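Proton-dependent oligopeptide transporter family protein (Xanthomonas campestris, PDB 6EI3) probably couples the inward movement of protons to the uptake of small peptides across the membrane, and is captured here in an auto-inhibited state. Local coordinates at residues Y19-I24 with A88-L93; L157-A162 with F172-I177; A297-F302 with Y438-V443; R365-G370 with S414-E419. All coordinates share one frame; numbering follows the deposited sequence.

Contact 1. Residues Y19-I24 with A88-L93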
# COMPACT_ATOMS: atom_id res chain seq x y z
N TYR A 19 -6.97 10.89 -0.82
CA TYR A 19 -6.65 10.86 -2.24
C TYR A 19 -6.42 12.26 -2.80
O TYR A 19 -5.55 12.44 -3.64
CB TYR A 19 -7.75 10.12 -3.02
CG TYR A 19 -7.67 8.62 -2.80
CD1 TYR A 19 -6.62 7.87 -3.33
CD2 TYR A 19 -8.64 7.95 -2.05
CE1 TYR A 19 -6.54 6.49 -3.12
CE2 TYR A 19 -8.58 6.58 -1.85
CZ TYR A 19 -7.52 5.85 -2.39
OH TYR A 19 -7.46 4.49 -2.21
N GLY A 20 -7.21 13.21 -2.30
CA GLY A 20 -7.13 14.62 -2.66
C GLY A 20 -5.77 15.19 -2.36
O GLY A 20 -5.15 15.76 -3.26
N MET A 21 -5.24 14.99 -1.14
CA MET A 21 -3.90 15.51 -0.85
C MET A 21 -2.78 14.67 -1.53
O MET A 21 -1.86 15.25 -2.10
CB MET A 21 -3.66 15.73 0.67
CG MET A 21 -3.23 14.51 1.49
SD MET A 21 -1.49 13.96 1.37
CE MET A 21 -0.67 15.46 1.27
N ARG A 22 -2.89 13.34 -1.50
CA ARG A 22 -1.85 12.45 -2.04
C ARG A 22 -1.60 12.63 -3.56
O ARG A 22 -0.44 12.67 -3.99
CB ARG A 22 -2.18 11.01 -1.69
CG ARG A 22 -0.99 10.05 -1.66
CD ARG A 22 -0.62 9.43 -2.99
NE ARG A 22 -1.75 8.92 -3.77
CZ ARG A 22 -2.21 7.67 -3.73
NH1 ARG A 22 -1.69 6.79 -2.88
NH2 ARG A 22 -3.21 7.30 -4.51
N ASN A 23 -2.69 12.76 -4.34
CA ASN A 23 -2.70 12.85 -5.80
C ASN A 23 -2.27 14.22 -6.35
O ASN A 23 -2.03 14.32 -7.55
CB ASN A 23 -4.08 12.38 -6.38
CG ASN A 23 -4.36 10.92 -6.09
OD1 ASN A 23 -3.60 10.23 -5.40
ND2 ASN A 23 -5.48 10.40 -6.56
N ILE A 24 -2.09 15.25 -5.49
CA ILE A 24 -1.55 16.54 -5.95
C ILE A 24 -0.16 16.79 -5.36
O ILE A 24 0.47 17.78 -5.71
CB ILE A 24 -2.46 17.78 -5.70
CG1 ILE A 24 -2.84 17.93 -4.21
CG2 ILE A 24 -3.66 17.75 -6.59
CD1 ILE A 24 -2.91 19.37 -3.71
N ALA A 88 -4.23 17.74 12.52
CA ALA A 88 -3.09 18.60 12.84
C ALA A 88 -2.05 18.62 11.70
O ALA A 88 -1.48 19.67 11.43
CB ALA A 88 -2.44 18.15 14.14
N GLY A 89 -1.89 17.48 11.01
CA GLY A 89 -1.01 17.34 9.85
C GLY A 89 -1.50 18.17 8.69
O GLY A 89 -0.71 18.90 8.06
N HIS A 90 -2.83 18.10 8.41
CA HIS A 90 -3.48 18.90 7.37
C HIS A 90 -3.34 20.39 7.67
O HIS A 90 -3.04 21.14 6.75
CB HIS A 90 -4.94 18.52 7.20
CG HIS A 90 -5.15 17.34 6.31
ND1 HIS A 90 -4.96 17.42 4.95
CD2 HIS A 90 -5.59 16.10 6.62
CE1 HIS A 90 -5.24 16.22 4.47
NE2 HIS A 90 -5.63 15.39 5.45
N ALA A 91 -3.48 20.79 8.94
CA ALA A 91 -3.30 22.18 9.41
C ALA A 91 -1.83 22.63 9.24
O ALA A 91 -1.57 23.81 9.00
CB ALA A 91 -3.69 22.29 10.87
N CYS A 92 -0.87 21.69 9.35
CA CYS A 92 0.53 22.01 9.15
C CYS A 92 0.80 22.33 7.69
O CYS A 92 1.53 23.28 7.41
CB CYS A 92 1.44 20.90 9.66
SG CYS A 92 1.64 20.89 11.46
N LEU A 93 0.13 21.62 6.75
CA LEU A 93 0.29 21.91 5.34
C LEU A 93 -0.20 23.35 4.97
O LEU A 93 0.27 23.91 3.98
CB LEU A 93 -0.33 20.85 4.42
CG LEU A 93 -0.01 19.36 4.64
CD1 LEU A 93 -0.66 18.53 3.58
CD2 LEU A 93 1.50 19.06 4.67
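Met21 comes up to the imidazole of His90 at a slant, neither squarely over the ring nor squarely at its rim, and its CG lies 4.0 Å from His90 CE1. Its CB is almost as near to the same carbon, so the root of the methionine, and not its sulfur, is what meets the ring. A second flat group, the guanidinium of Arg22, takes Asn23 OD1 at its edge and in its plane: Arg22 NE donates to Asn23 OD1 at 2.8 Å, almost in line with the C=O bond, and Arg22 NH2 gives a longer bond to Asn23 OD1 at 3.1 Å, on a lone pair. Two nitrogens gripping one oxygen, side-on, fix how the Arg22 group is turned relative to Asn23.

In this major facilitator superfamily transporter 19-24 lies at the end of helix 4-22 and 88-93 on helix 62-95; within 19-24, every contact to 88-93 comes from Met21. Its chain is bent at both chi2 (78°) and chi3 (37°), which turns the methyl back toward helix 62-95, where Met21 CE touches Leu93 CD1 at 3.8 Å; the two side chains meet at roughly a right angle. All three touching residues are buried. Phe54 of helix 40-60 and Leu107 of helix 100-117 also pack on Met21, while Asn23 ND2 is hydrogen-bonded to Ser156 OG, tying the end of this segment to helix 137-165.

Contact 2. Residues L157-A162 with F172-I177. With 78M ((2S)-2,3-dihydroxypropyl(7Z)-pentadec-7-enoate), chain L; 78M ((2S)-2,3-dihydroxypropyl(7Z)-pentadec-7-enoate), chain D; 78M ((2S)-2,3-dihydroxypropyl(7Z)-pentadec-7-enoate), chain I.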
# COMPACT_ATOMS: atom_id res chain seq x y z
N LEU A 157 -10.12 14.44 -9.93
CA LEU A 157 -10.56 15.37 -10.95
C LEU A 157 -10.66 16.81 -10.41
O LEU A 157 -10.41 17.75 -11.16
CB LEU A 157 -11.92 14.93 -11.51
CG LEU A 157 -11.95 13.74 -12.48
CD1 LEU A 157 -13.38 13.35 -12.78
CD2 LEU A 157 -11.25 14.05 -13.79
N LEU A 158 -11.04 16.99 -9.13
CA LEU A 158 -11.28 18.32 -8.55
C LEU A 158 -10.05 19.02 -7.92
O LEU A 158 -9.78 20.18 -8.26
CB LEU A 158 -12.44 18.23 -7.53
CG LEU A 158 -12.75 19.45 -6.65
CD1 LEU A 158 -13.31 20.63 -7.49
CD2 LEU A 158 -13.79 19.10 -5.59
N ILE A 159 -9.36 18.35 -6.98
CA ILE A 159 -8.25 18.92 -6.23
C ILE A 159 -7.10 19.43 -7.16
O ILE A 159 -6.66 20.55 -6.94
CB ILE A 159 -7.76 18.00 -5.07
CG1 ILE A 159 -8.94 17.57 -4.17
CG2 ILE A 159 -6.67 18.69 -4.25
CD1 ILE A 159 -9.78 18.79 -3.49
N PRO A 160 -6.69 18.72 -8.23
CA PRO A 160 -5.67 19.29 -9.14
C PRO A 160 -6.09 20.60 -9.82
O PRO A 160 -5.22 21.43 -10.10
CB PRO A 160 -5.42 18.16 -10.14
CG PRO A 160 -5.81 16.89 -9.37
CD PRO A 160 -7.04 17.35 -8.65
N LEU A 161 -7.41 20.79 -10.06
CA LEU A 161 -7.98 22.02 -10.64
C LEU A 161 -7.93 23.14 -9.61
O LEU A 161 -7.63 24.27 -9.97
CB LEU A 161 -9.44 21.81 -11.12
CG LEU A 161 -9.66 21.07 -12.44
CD1 LEU A 161 -11.12 21.09 -12.82
CD2 LEU A 161 -8.86 21.70 -13.58
N ALA A 162 -8.20 22.82 -8.31
CA ALA A 162 -8.06 23.80 -7.22
C ALA A 162 -6.58 24.23 -7.14
O ALA A 162 -6.30 25.41 -6.98
CB ALA A 162 -8.49 23.18 -5.90
N PHE A 172 -4.79 22.16 -0.70
CA PHE A 172 -4.55 21.37 0.51
C PHE A 172 -5.62 21.71 1.56
O PHE A 172 -5.98 20.85 2.37
CB PHE A 172 -3.11 21.55 1.05
CG PHE A 172 -2.02 20.98 0.16
CD1 PHE A 172 -1.86 19.61 0.01
CD2 PHE A 172 -1.17 21.83 -0.55
CE1 PHE A 172 -0.84 19.08 -0.80
CE2 PHE A 172 -0.15 21.30 -1.36
CZ PHE A 172 -0.00 19.92 -1.49
N GLY A 173 -6.16 22.94 1.50
CA GLY A 173 -7.23 23.38 2.40
C GLY A 173 -8.52 22.58 2.32
O GLY A 173 -9.08 22.26 3.36
N ILE A 174 -8.98 22.24 1.09
CA ILE A 174 -10.20 21.43 0.88
C ILE A 174 -10.05 20.03 1.56
O ILE A 174 -10.86 19.75 2.44
CB ILE A 174 -10.64 21.35 -0.61
CG1 ILE A 174 -11.08 22.75 -1.13
CG2 ILE A 174 -11.75 20.28 -0.83
CD1 ILE A 174 -11.00 22.94 -2.67
N PRO A 175 -9.02 19.18 1.25
CA PRO A 175 -8.87 17.91 1.98
C PRO A 175 -8.74 18.10 3.50
O PRO A 175 -9.20 17.26 4.25
CB PRO A 175 -7.57 17.30 1.39
CG PRO A 175 -7.46 17.90 0.03
CD PRO A 175 -7.97 19.31 0.21
N GLY A 176 -8.14 19.21 3.93
CA GLY A 176 -7.98 19.50 5.35
C GLY A 176 -9.33 19.69 6.04
O GLY A 176 -9.58 19.08 7.08
N ILE A 177 -10.22 20.47 5.41
CA ILE A 177 -11.59 20.71 5.94
C ILE A 177 -12.41 19.41 5.97
O ILE A 177 -13.10 19.13 6.96
CB ILE A 177 -12.30 21.87 5.17
CG1 ILE A 177 -11.63 23.24 5.49
CG2 ILE A 177 -13.82 21.91 5.42
CD1 ILE A 177 -11.75 23.81 7.04
O21 78M L . -7.23 32.05 -14.93
C20 78M L . -8.55 31.91 -15.45
C18 78M L . -8.79 30.50 -15.92
O19 78M L . -9.93 30.45 -16.79
C17 78M L . -8.94 29.52 -14.78
O2 78M L . -10.33 29.50 -14.34
C1 78M L . -10.62 29.98 -13.13
O1 78M L . -9.87 30.68 -12.49
C2 78M L . -11.98 29.54 -12.69
C3 78M L . -11.98 28.65 -11.44
C4 78M L . -11.61 27.21 -11.72
C5 78M L . -12.36 26.18 -10.88
C6 78M L . -11.59 25.67 -9.66
C7 78M L . -12.14 24.38 -9.11
C8 78M L . -13.05 24.21 -8.15
C9 78M L . -13.79 25.27 -7.38
C10 78M L . -14.69 24.74 -6.26
C11 78M L . -14.06 24.78 -4.87
C12 78M L . -15.02 24.59 -3.69
C13 78M L . -15.65 23.20 -3.53
C15 78M L . -15.36 20.77 -2.86
C14 78M L . -14.68 22.09 -3.14
O21 78M D . -6.99 32.87 -2.97
C20 78M D . -6.69 33.32 -1.66
C18 78M D . -5.37 32.77 -1.17
O19 78M D . -5.11 31.48 -1.74
C17 78M D . -5.29 32.69 0.34
O2 78M D . -6.43 31.89 0.73
C1 78M D . -6.33 31.12 1.82
O1 78M D . -5.31 30.91 2.42
C2 78M D . -7.68 30.59 2.22
C3 78M D . -7.86 29.11 1.95
C4 78M D . -9.25 28.66 2.36
C5 78M D . -9.53 27.18 2.24
C6 78M D . -10.92 26.82 2.74
C7 78M D . -11.27 25.38 2.57
C8 78M D . -12.42 24.87 2.15
C9 78M D . -13.64 25.62 1.71
C10 78M D . -14.04 25.31 0.27
C11 78M D . -15.23 24.36 0.12
C12 78M D . -14.98 22.91 0.55
C13 78M D . -16.21 22.02 0.43
C15 78M D . -16.31 20.54 2.48
C14 78M D . -16.05 20.62 0.99
O21 78M I . -9.89 25.00 -15.96
C20 78M I . -9.83 26.31 -16.53
C18 78M I . -11.19 26.76 -17.03
O19 78M I . -11.03 27.89 -17.89
C17 78M I . -12.15 27.10 -15.91
O2 78M I . -12.21 26.01 -14.96
C1 78M I . -13.07 25.01 -15.18
O1 78M I . -13.69 24.86 -16.20
C2 78M I . -13.14 24.09 -13.99
C3 78M I . -14.55 23.59 -13.70
C4 78M I . -14.60 22.56 -12.59
C5 78M I . -15.59 22.90 -11.49
C6 78M I . -15.50 21.99 -10.28
C7 78M I . -16.58 20.96 -10.23
C8 78M I . -17.48 20.78 -9.28
C9 78M I . -17.64 21.60 -8.03
C10 78M I . -18.55 20.94 -6.99
C11 78M I . -18.97 21.87 -5.87
C12 78M I . -19.79 21.21 -4.77
C13 78M I . -19.02 20.92 -3.49
C15 78M I . -20.45 19.15 -2.30
C14 78M I . -19.13 19.48 -2.99
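Ile159 and Ile174 pass each other in opposite directions, and their aliphatic branches make the heart of the contact: Ile159 CD1 sits 3.6 Å from Ile174 CG2. Ile159 CD1 also lies 4.2 Å from Pro175 CD. With chi1 of -65°, Ile174 sends CG1 away from its carbonyl carbon, and Ile174 CD1, carried on that branch, comes to Ala162 CB at 4.1 Å.

A second set of apolar contacts is made with lipid. Leu158 CD2 meets C15 of one monoacylglycerol (chain L) at 3.6 Å, and Ile174 CD1 touches C14 of that same tail, which thus spans both helices. Leu161 CD1 and Leu158 CD1 lie against the chain I lipid; Ile177 CG1 packs on C7 of the chain D lipid at 3.6 Å.

As for the backbone, Pro160 and Pro175 each break the bonding to the turn before and kink their helices; the segments 157-162 and 172-177 run at 135° to one another. Pro175 O is hydrogen-bonded to Ser17 OG of helix 4-22.

Since saturated carbon does all the touching between the segments, this pairing of helices 137-165 and 168-188 rests on shape and burial, with lipid tails continuing its hydrophobic surface.

Contact 3. Residues A297-F302 with Y438-V443. With 78M ((2S)-2,3-dihydroxypropyl(7Z)-pentadec-7-enoate), chain O.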
# COMPACT_ATOMS: atom_id res chain seq x y z
N ALA A 297 5.68 -11.17 -0.35
CA ALA A 297 7.02 -10.62 -0.65
C ALA A 297 7.24 -10.49 -2.17
O ALA A 297 7.80 -9.51 -2.66
CB ALA A 297 8.11 -11.52 -0.04
N LEU A 298 6.76 -11.50 -2.91
CA LEU A 298 6.87 -11.59 -4.36
C LEU A 298 5.93 -10.65 -5.11
O LEU A 298 6.12 -10.43 -6.30
CB LEU A 298 6.69 -13.05 -4.80
CG LEU A 298 7.84 -13.97 -4.41
CD1 LEU A 298 7.47 -15.44 -4.64
CD2 LEU A 298 9.11 -13.62 -5.16
N VAL A 299 4.93 -10.12 -4.40
CA VAL A 299 3.95 -9.15 -4.90
C VAL A 299 4.45 -7.71 -4.69
O VAL A 299 3.98 -6.81 -5.38
CB VAL A 299 2.53 -9.39 -4.27
CG1 VAL A 299 1.62 -8.16 -4.37
CG2 VAL A 299 1.85 -10.58 -4.94
N THR A 300 5.40 -7.48 -3.76
CA THR A 300 5.92 -6.11 -3.48
C THR A 300 6.32 -5.33 -4.77
O THR A 300 5.99 -4.16 -4.82
CB THR A 300 7.05 -6.10 -2.42
OG1 THR A 300 8.17 -6.87 -2.90
CG2 THR A 300 6.60 -6.62 -1.08
N PRO A 301 6.93 -5.93 -5.84
CA PRO A 301 7.24 -5.13 -7.05
C PRO A 301 5.98 -4.60 -7.74
O PRO A 301 6.06 -3.56 -8.38
CB PRO A 301 7.97 -6.13 -7.94
CG PRO A 301 8.61 -7.08 -6.95
CD PRO A 301 7.47 -7.30 -6.00
N PHE A 302 4.81 -5.27 -7.57
CA PHE A 302 3.58 -4.74 -8.14
C PHE A 302 3.30 -3.35 -7.52
O PHE A 302 2.92 -2.43 -8.23
CB PHE A 302 2.35 -5.68 -7.94
CG PHE A 302 1.07 -4.94 -8.25
CD1 PHE A 302 0.67 -4.72 -9.56
CD2 PHE A 302 0.32 -4.35 -7.22
CE1 PHE A 302 -0.49 -3.96 -9.84
CE2 PHE A 302 -0.81 -3.60 -7.51
CZ PHE A 302 -1.20 -3.40 -8.82
N TYR A 438 -0.46 -4.74 4.38
CA TYR A 438 -0.08 -3.32 4.46
C TYR A 438 1.43 -3.17 4.28
O TYR A 438 1.87 -2.30 3.55
CB TYR A 438 -0.49 -2.70 5.81
CG TYR A 438 -1.98 -2.60 6.01
CD1 TYR A 438 -2.81 -2.22 4.96
CD2 TYR A 438 -2.55 -2.84 7.25
CE1 TYR A 438 -4.19 -2.12 5.14
CE2 TYR A 438 -3.93 -2.72 7.44
CZ TYR A 438 -4.74 -2.37 6.39
OH TYR A 438 -6.10 -2.23 6.58
N LEU A 439 2.21 -4.06 4.91
CA LEU A 439 3.66 -4.05 4.78
C LEU A 439 4.13 -4.36 3.35
O LEU A 439 5.24 -3.98 3.00
CB LEU A 439 4.33 -5.00 5.80
CG LEU A 439 4.16 -4.63 7.28
CD1 LEU A 439 4.79 -5.70 8.18
CD2 LEU A 439 4.74 -3.23 7.60
N THR A 440 3.29 -5.05 2.54
CA THR A 440 3.58 -5.37 1.13
C THR A 440 3.70 -4.05 0.34
O THR A 440 4.64 -3.90 -0.45
CB THR A 440 2.55 -6.37 0.58
OG1 THR A 440 2.59 -7.53 1.41
CG2 THR A 440 2.82 -6.80 -0.84
N THR A 441 2.79 -3.08 0.60
CA THR A 441 2.85 -1.74 0.00
C THR A 441 4.05 -0.99 0.55
O THR A 441 4.76 -0.37 -0.24
CB THR A 441 1.57 -0.96 0.32
OG1 THR A 441 0.50 -1.59 -0.36
CG2 THR A 441 1.66 0.52 -0.13
N THR A 442 4.30 -1.04 1.89
CA THR A 442 5.47 -0.37 2.49
C THR A 442 6.72 -0.82 1.74
O THR A 442 7.48 0.03 1.26
CB THR A 442 5.58 -0.66 4.02
OG1 THR A 442 4.53 0.01 4.70
CG2 THR A 442 6.92 -0.19 4.63
N VAL A 443 6.92 -2.16 1.60
CA VAL A 443 8.13 -2.73 0.97
C VAL A 443 8.18 -2.38 -0.55
O VAL A 443 9.25 -2.00 -1.01
CB VAL A 443 8.32 -4.24 1.29
CG1 VAL A 443 9.54 -4.83 0.58
CG2 VAL A 443 8.44 -4.45 2.80
O21 78M O . 7.39 -22.07 0.96
C20 78M O . 7.48 -21.57 2.28
C18 78M O . 8.75 -20.77 2.46
O19 78M O . 9.89 -21.58 2.18
C17 78M O . 8.87 -20.19 3.85
O2 78M O . 9.84 -19.12 3.76
C1 78M O . 9.91 -18.24 4.77
O1 78M O . 9.34 -18.38 5.82
C2 78M O . 10.78 -17.07 4.41
C3 78M O . 10.03 -15.75 4.40
C4 78M O . 10.44 -14.84 3.25
C5 78M O . 11.11 -13.54 3.67
C6 78M O . 10.16 -12.44 4.15
C7 78M O . 9.98 -11.37 3.12
C8 78M O . 10.43 -10.13 3.18
C9 78M O . 10.24 -9.06 2.14
C10 78M O . 11.36 -9.10 1.10
C11 78M O . 10.90 -9.03 -0.34
C12 78M O . 11.81 -9.78 -1.31
C13 78M O . 11.31 -9.89 -2.74
C15 78M O . 11.31 -8.91 -5.06
C14 78M O . 11.53 -8.65 -3.59
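Helix 281-306 is kinked at Pro301, whose nitrogen has no hydrogen to give to the turn before, and it is just ahead of this kink that it meets helix 430-456 in the transporter fold. The axes of 297-302 and 438-443 cross at -54° and come within 8.0 Å, while the CA atoms of Thr300 and Thr440 are only 5.2 Å apart.

Thr300 makes most of the contact from its side. Its methyl, CG2, lies 3.4 Å from the backbone oxygen Thr440 O, and it also packs at 3.8 Å on both Thr440 CG2 and Val443 CB. Val299 CG1 adds a looser touch on Thr440 CG2 at 4.0 Å. The torsion of Thr300 sorts its two branches: with chi1 at 62°, OG1 sits between the backbone N and the carbonyl carbon, while CG2 points at helix 430-456. Thr300 OG1 donates to Ala297 O at 2.7 Å, tilted 20° from the carbonyl plane, and is also hydrogen-bonded to Trp447 NE1, so this buried polar atom is held within the protein. Thr440 OG1 likewise turns to its own helix, at Phe436 O. The monoacylglycerol of chain O lies beside Ala297 and Pro301, with its C13 3.5 Å from Ala297 O.

Phe490 of helix 471-495 and Val413 of helix 400-424 pack on Val299, and Phe59 of helix 40-60 reaches Thr441 and Thr442 from the amino-terminal half of the chain.

Contact 4. Residues R365-G370 with S414-E419. With 78M ((2S)-2,3-dihydroxypropyl(7Z)-pentadec-7-enoate), chain J.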
# COMPACT_ATOMS: atom_id res chain seq x y z
N ARG A 365 -3.07 -17.79 -10.58
CA ARG A 365 -2.94 -17.46 -12.01
C ARG A 365 -3.27 -16.00 -12.22
O ARG A 365 -2.59 -15.33 -12.99
CB ARG A 365 -3.85 -18.33 -12.90
CG ARG A 365 -3.17 -19.60 -13.40
CD ARG A 365 -4.18 -20.53 -14.03
NE ARG A 365 -3.53 -21.64 -14.73
CZ ARG A 365 -4.18 -22.60 -15.38
NH1 ARG A 365 -5.50 -22.57 -15.46
NH2 ARG A 365 -3.51 -23.57 -15.98
N ARG A 366 -4.31 -15.50 -11.53
CA ARG A 366 -4.71 -14.09 -11.60
C ARG A 366 -3.56 -13.23 -11.08
O ARG A 366 -3.18 -12.26 -11.72
CB ARG A 366 -5.96 -13.83 -10.74
CG ARG A 366 -7.26 -14.41 -11.30
CD ARG A 366 -8.42 -14.10 -10.35
NE ARG A 366 -9.53 -15.02 -10.56
CZ ARG A 366 -10.72 -14.92 -9.97
NH1 ARG A 366 -10.96 -13.92 -9.12
NH2 ARG A 366 -11.68 -15.79 -10.23
N MET A 367 -2.96 -13.63 -9.93
CA MET A 367 -1.89 -12.86 -9.32
C MET A 367 -0.63 -12.80 -10.20
O MET A 367 -0.12 -11.70 -10.42
CB MET A 367 -1.59 -13.38 -7.92
CG MET A 367 -2.71 -13.04 -6.92
SD MET A 367 -2.40 -13.80 -5.32
CE MET A 367 -1.22 -12.60 -4.63
N THR A 368 -0.20 -13.94 -10.78
CA THR A 368 0.97 -14.00 -11.69
C THR A 368 0.72 -13.07 -12.89
O THR A 368 1.57 -12.24 -13.21
CB THR A 368 1.20 -15.46 -12.17
OG1 THR A 368 1.22 -16.34 -11.04
CG2 THR A 368 2.48 -15.61 -12.98
N SER A 369 -0.48 -13.21 -13.52
CA SER A 369 -0.91 -12.43 -14.68
C SER A 369 -0.97 -10.95 -14.35
O SER A 369 -0.62 -10.13 -15.19
CB SER A 369 -2.28 -12.90 -15.18
OG SER A 369 -2.26 -14.26 -15.56
N GLY A 370 -1.38 -10.63 -13.12
CA GLY A 370 -1.49 -9.27 -12.61
C GLY A 370 -0.16 -8.55 -12.51
O GLY A 370 -0.08 -7.38 -12.87
N SER A 414 -3.97 -7.27 -6.86
CA SER A 414 -4.31 -6.55 -5.63
C SER A 414 -5.63 -6.97 -5.04
O SER A 414 -5.67 -7.28 -3.85
CB SER A 414 -4.24 -5.04 -5.82
OG SER A 414 -4.36 -4.40 -4.57
N ALA A 415 -6.69 -7.06 -5.87
CA ALA A 415 -8.01 -7.51 -5.42
C ALA A 415 -8.02 -9.01 -5.02
O ALA A 415 -8.77 -9.40 -4.14
CB ALA A 415 -9.06 -7.23 -6.49
N THR A 416 -7.18 -9.84 -5.67
CA THR A 416 -7.06 -11.28 -5.42
C THR A 416 -6.19 -11.64 -4.20
O THR A 416 -6.52 -12.57 -3.48
CB THR A 416 -6.47 -11.94 -6.67
OG1 THR A 416 -7.19 -11.52 -7.82
CG2 THR A 416 -6.48 -13.46 -6.59
N GLY A 417 -5.06 -10.93 -4.03
CA GLY A 417 -4.08 -11.21 -3.00
C GLY A 417 -4.60 -11.41 -1.59
O GLY A 417 -4.28 -12.40 -0.93
N ILE A 418 -5.40 -10.47 -1.14
CA ILE A 418 -5.93 -10.45 0.22
C ILE A 418 -7.03 -11.52 0.40
O ILE A 418 -7.03 -12.23 1.41
CB ILE A 418 -6.33 -8.98 0.60
CG1 ILE A 418 -6.55 -8.82 2.11
CG2 ILE A 418 -7.51 -8.42 -0.22
CD1 ILE A 418 -5.26 -9.07 2.95
N GLU A 419 -7.87 -11.72 -0.62
CA GLU A 419 -8.89 -12.77 -0.61
C GLU A 419 -8.20 -14.16 -0.61
O GLU A 419 -8.62 -15.07 0.12
CB GLU A 419 -9.79 -12.62 -1.85
CG GLU A 419 -11.09 -13.39 -1.76
CD GLU A 419 -12.08 -13.17 -2.89
OE1 GLU A 419 -12.02 -12.10 -3.55
OE2 GLU A 419 -12.94 -14.06 -3.10
O21 78M J . -1.80 -26.38 -10.86
C20 78M J . -1.24 -25.26 -10.18
C18 78M J . -0.57 -24.32 -11.15
O19 78M J . 0.42 -25.02 -11.90
C17 78M J . 0.04 -23.12 -10.46
O2 78M J . 0.63 -22.29 -11.49
C1 78M J . 0.43 -20.97 -11.42
O1 78M J . -0.27 -20.44 -10.61
C2 78M J . 1.22 -20.25 -12.48
C3 78M J . 0.46 -19.10 -13.11
C4 78M J . 0.96 -18.70 -14.48
C5 78M J . -0.01 -17.81 -15.22
C6 78M J . 0.52 -17.22 -16.53
C7 78M J . -0.55 -16.51 -17.30
C8 78M J . -0.42 -15.55 -18.20
C9 78M J . 0.85 -14.90 -18.70
C10 78M J . 1.09 -13.51 -18.11
C11 78M J . 0.31 -12.36 -18.78
C12 78M J . 0.90 -11.82 -20.08
C13 78M J . 2.27 -11.16 -19.94
C15 78M J . 4.42 -10.52 -21.09
C14 78M J . 2.95 -10.84 -21.26
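Chi1 of -70° and an extended chi2 carry the Met367 side chain out from its helix, and the bend at chi3 (81°) then lays its methyl against the backbone of Gly417, with Met367 CE 3.6 Å from Gly417 CA. Met367 SD lies close to the same CA, so the thioether rests on bare main chain. Nearer its root, Met367 CG packs on Thr416 CG2 at 3.8 Å, the two side chains crossing at an oblique angle. Thr416 is turned so that its methyl serves Met367 while OG1 faces the aliphatic stem of Arg366: Arg366 CD is 3.8 Å from Thr416 OG1, a van der Waals contact, since Thr416 OG1 is hydrogen-bonded to Leu412 O in its own helix.

The helices are 363-389 and 400-424 of the carboxy-terminal half of the transporter, neighbours in sequence; the segments 365-370 and 414-419 run at 142° to one another, their axes 8.9 Å apart at the closest. The glycine at 417 lets the methionine approach the backbone directly. On the polar side, Arg366 is extended and NE is bonded to Pro361 O, while Tyr351 offers it a cation-pi contact. Arg366 NH1 stays 6.0 Å from Glu419 OE1, too far for a salt bridge, though the opposite charges would probably attract.

Arg365, Thr368 and Ser369 line the surface where the chain J monoacylglycerol lies. Ser369 OG, 3.3 Å from lipid C7, donates to Arg365 O at 2.8 Å, and Ser369 N reaches that same oxygen from the opposite face of its carbonyl plane.

In the fold
Contacts 1 and 2 form one packed region, their centres 9 Å apart: Gly20 O lies 3.4 Å from Ile159 CG2, and Ile24 CD1 is 3.6 Å from Phe172 CE1. Contacts 3 and 4 make a second pair, 13 Å between centres, joined where Val299 CG2 meets Met367 CE at 3.7 Å; contact 4 is nested in the loop that contact 3 closes. The pairs stand apart, with contacts 1 and 4 about 31 Å between centres on opposite sides of the chain's centre. Contact 3, about 7 Å from that centre, is the most central. Monoacylglycerols touch segments of contacts 2, 3 and 4, in contact 4 through residues of 365-370 that do not meet 414-419; the side chain of Leu93 in contact 1 is about 9 Å from one.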